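Long-range contact in putative peptidase (PDB 4L8K), which is probably a serine peptidase of family S41, expected to hydrolyse peptide bonds, with its natural substrates unknown: residues Asp97-Thr102 with Lys113-Asp118. Sequence-based numbering, arbitrary orientation.
Sequences DNYLGT and KRLADD
With CG anti to the backbone N (chi1 -167°) and every later torsion near 180°, the side chain of Lys113 reaches as a straight rod from strand 110-115 to the last turn of helix 93-100, where it meets Tyr99 and Leu100. The contact thus packs the helix end, at the surface, against the strand next to edge strand 105-107 of the mixed sheet. The ammonium group makes two weak hydrogen bonds to backbone carbonyls, NZ lying 3.1 Å from Leu100 O and 3.5 Å from Tyr99 O. A long, flexible cation suits the place, because carbonyls in the final turn of a helix usually lack the i+4 amide partners of earlier turns, and the helix dipole probably adds some negative character there. Just beyond, Gly101 leaves the helix with positive phi, a conformation glycine adopts easily.

Beside the lysine the contact turns apolar. Leu115 CD2 lies 3.6 Å from Tyr99 O, while CD1 approaches the tyrosine ring obliquely, 4.2 Å from Tyr99 CD2. Leu100 adds its CD2, 4.3 Å from Lys113 CB; both leucines, whose branched apolar ends suit packing between helix and sheet, also touch Tyr122 of strand 120-125. Tyr99 suits a double role: its ring serves Leu115, and its hydroxyl is hydrogen-bonded to the carboxylate of Glu304, in helix 301-311, and the backbone N of Asp300.

Since Lys113 NZ also forms a salt bridge with Asp103, the carboxylate probably holds the ammonium group near the helix end, where its charge would offset the partial negative charge of the terminal carbonyls.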
loop_
_atom_site.group_PDB
_atom_site.type_symbol
_atom_site.label_atom_id
_atom_site.label_comp_id
_atom_site.label_asym_id
_atom_site.label_seq_id
_atom_site.Cartn_x
_atom_site.Cartn_y
_atom_site.Cartn_z
ATOM N N ASP A 97 -19.397 -2.645 9.893
ATOM C CA ASP A 97 -20.531 -3.570 10.107
ATOM C C ASP A 97 -21.877 -2.849 9.980
ATOM O O ASP A 97 -22.847 -3.471 9.565
ATOM C CB ASP A 97 -20.459 -4.265 11.485
ATOM C CG ASP A 97 -19.321 -5.265 11.654
ATOM O OD1 ASP A 97 -18.834 -5.790 10.637
ATOM O OD2 ASP A 97 -18.911 -5.511 12.810
ATOM N N ASN A 98 -21.936 -1.538 10.297
ATOM C CA ASN A 98 -23.169 -0.760 10.176
ATOM C C ASN A 98 -23.571 -0.513 8.715
ATOM O O ASN A 98 -24.734 -0.233 8.443
ATOM C CB ASN A 98 -23.044 0.564 10.915
ATOM C CG ASN A 98 -22.898 0.393 12.396
ATOM O OD1 ASN A 98 -23.255 -0.641 12.950
ATOM N ND2 ASN A 98 -22.361 1.402 13.067
ATOM N N TYR A 99 -22.620 -0.611 7.794
ATOM C CA TYR A 99 -22.814 -0.420 6.362
ATOM C C TYR A 99 -22.967 -1.756 5.655
ATOM O O TYR A 99 -23.869 -1.909 4.826
ATOM C CB TYR A 99 -21.649 0.387 5.744
ATOM C CG TYR A 99 -21.545 1.789 6.315
ATOM C CD1 TYR A 99 -20.852 2.031 7.501
ATOM C CD2 TYR A 99 -22.186 2.863 5.701
ATOM C CE1 TYR A 99 -20.805 3.307 8.063
ATOM C CE2 TYR A 99 -22.114 4.152 6.239
ATOM C CZ TYR A 99 -21.430 4.365 7.426
ATOM O OH TYR A 99 -21.365 5.621 7.982
ATOM N N LEU A 100 -22.100 -2.722 5.969
ATOM C CA LEU A 100 -22.192 -4.037 5.344
ATOM C C LEU A 100 -23.326 -4.881 5.932
ATOM O O LEU A 100 -23.945 -5.639 5.195
ATOM C CB LEU A 100 -20.845 -4.801 5.430
ATOM C CG LEU A 100 -19.743 -4.343 4.446
ATOM C CD1 LEU A 100 -18.419 -4.991 4.766
ATOM C CD2 LEU A 100 -20.145 -4.596 2.991
ATOM N N GLY A 101 -23.605 -4.743 7.225
ATOM C CA GLY A 101 -24.614 -5.543 7.910
ATOM C C GLY A 101 -24.300 -7.032 7.861
ATOM O O GLY A 101 -23.126 -7.438 7.872
ATOM N N THR A 102 -25.345 -7.855 7.712
ATOM C CA THR A 102 -25.184 -9.303 7.620
ATOM C C THR A 102 -25.596 -9.826 6.238
ATOM O O THR A 102 -25.329 -10.988 5.928
ATOM C CB THR A 102 -25.994 -10.015 8.737
ATOM O OG1 THR A 102 -27.392 -9.735 8.566
ATOM C CG2 THR A 102 -25.502 -9.655 10.156
ATOM N N LYS A 113 -22.062 -4.459 -1.303
ATOM C CA LYS A 113 -23.438 -4.095 -0.982
ATOM C C LYS A 113 -23.803 -2.726 -1.555
ATOM O O LYS A 113 -22.974 -1.818 -1.561
ATOM C CB LYS A 113 -23.606 -4.069 0.557
ATOM C CG LYS A 113 -25.042 -4.020 1.032
ATOM C CD LYS A 113 -25.113 -3.938 2.519
ATOM C CE LYS A 113 -26.530 -3.883 3.006
ATOM N NZ LYS A 113 -26.580 -4.067 4.483
ATOM N N ARG A 114 -25.079 -2.561 -1.937
ATOM C CA ARG A 114 -25.596 -1.271 -2.401
ATOM C C ARG A 114 -25.974 -0.412 -1.185
ATOM O O ARG A 114 -26.615 -0.895 -0.241
ATOM C CB ARG A 114 -26.799 -1.431 -3.347
ATOM C CG ARG A 114 -26.414 -2.028 -4.676
ATOM C CD ARG A 114 -27.539 -1.988 -5.694
ATOM N NE ARG A 114 -28.790 -2.564 -5.201
ATOM C CZ ARG A 114 -29.479 -3.513 -5.832
ATOM N NH1 ARG A 114 -29.023 -4.035 -6.965
ATOM N NH2 ARG A 114 -30.633 -3.934 -5.343
ATOM N N LEU A 115 -25.575 0.859 -1.225
ATOM C CA LEU A 115 -25.895 1.833 -0.189
ATOM C C LEU A 115 -26.711 3.006 -0.785
ATOM O O LEU A 115 -26.830 3.121 -2.008
ATOM C CB LEU A 115 -24.580 2.368 0.460
ATOM C CG LEU A 115 -23.566 1.350 1.040
ATOM C CD1 LEU A 115 -22.322 2.084 1.541
ATOM C CD2 LEU A 115 -24.204 0.516 2.159
ATOM N N ALA A 116 -27.242 3.886 0.098
ATOM C CA ALA A 116 -27.965 5.114 -0.214
ATOM C C ALA A 116 -29.113 4.892 -1.248
ATOM O O ALA A 116 -29.065 5.395 -2.391
ATOM C CB ALA A 116 -26.980 6.163 -0.722
ATOM N N ASP A 117 -30.146 4.153 -0.828
ATOM C CA ASP A 117 -31.339 3.819 -1.628
ATOM C C ASP A 117 -30.937 3.224 -3.000
ATOM O O ASP A 117 -31.472 3.595 -4.053
ATOM C CB ASP A 117 -32.295 5.034 -1.770
ATOM C CG ASP A 117 -33.733 4.720 -2.206
ATOM O OD1 ASP A 117 -34.193 3.569 -1.994
ATOM O OD2 ASP A 117 -34.406 5.632 -2.730
ATOM N N ASP A 118 -29.953 2.297 -2.958
ATOM C CA ASP A 118 -29.414 1.521 -4.081
ATOM C C ASP A 118 -28.741 2.383 -5.176
ATOM O O ASP A 118 -28.530 1.888 -6.286
ATOM C CB ASP A 118 -30.534 0.649 -4.698
ATOM C CG ASP A 118 -31.127 -0.340 -3.710
ATOM O OD1 ASP A 118 -30.360 -1.165 -3.162
ATOM O OD2 ASP A 118 -32.353 -0.271 -3.462
#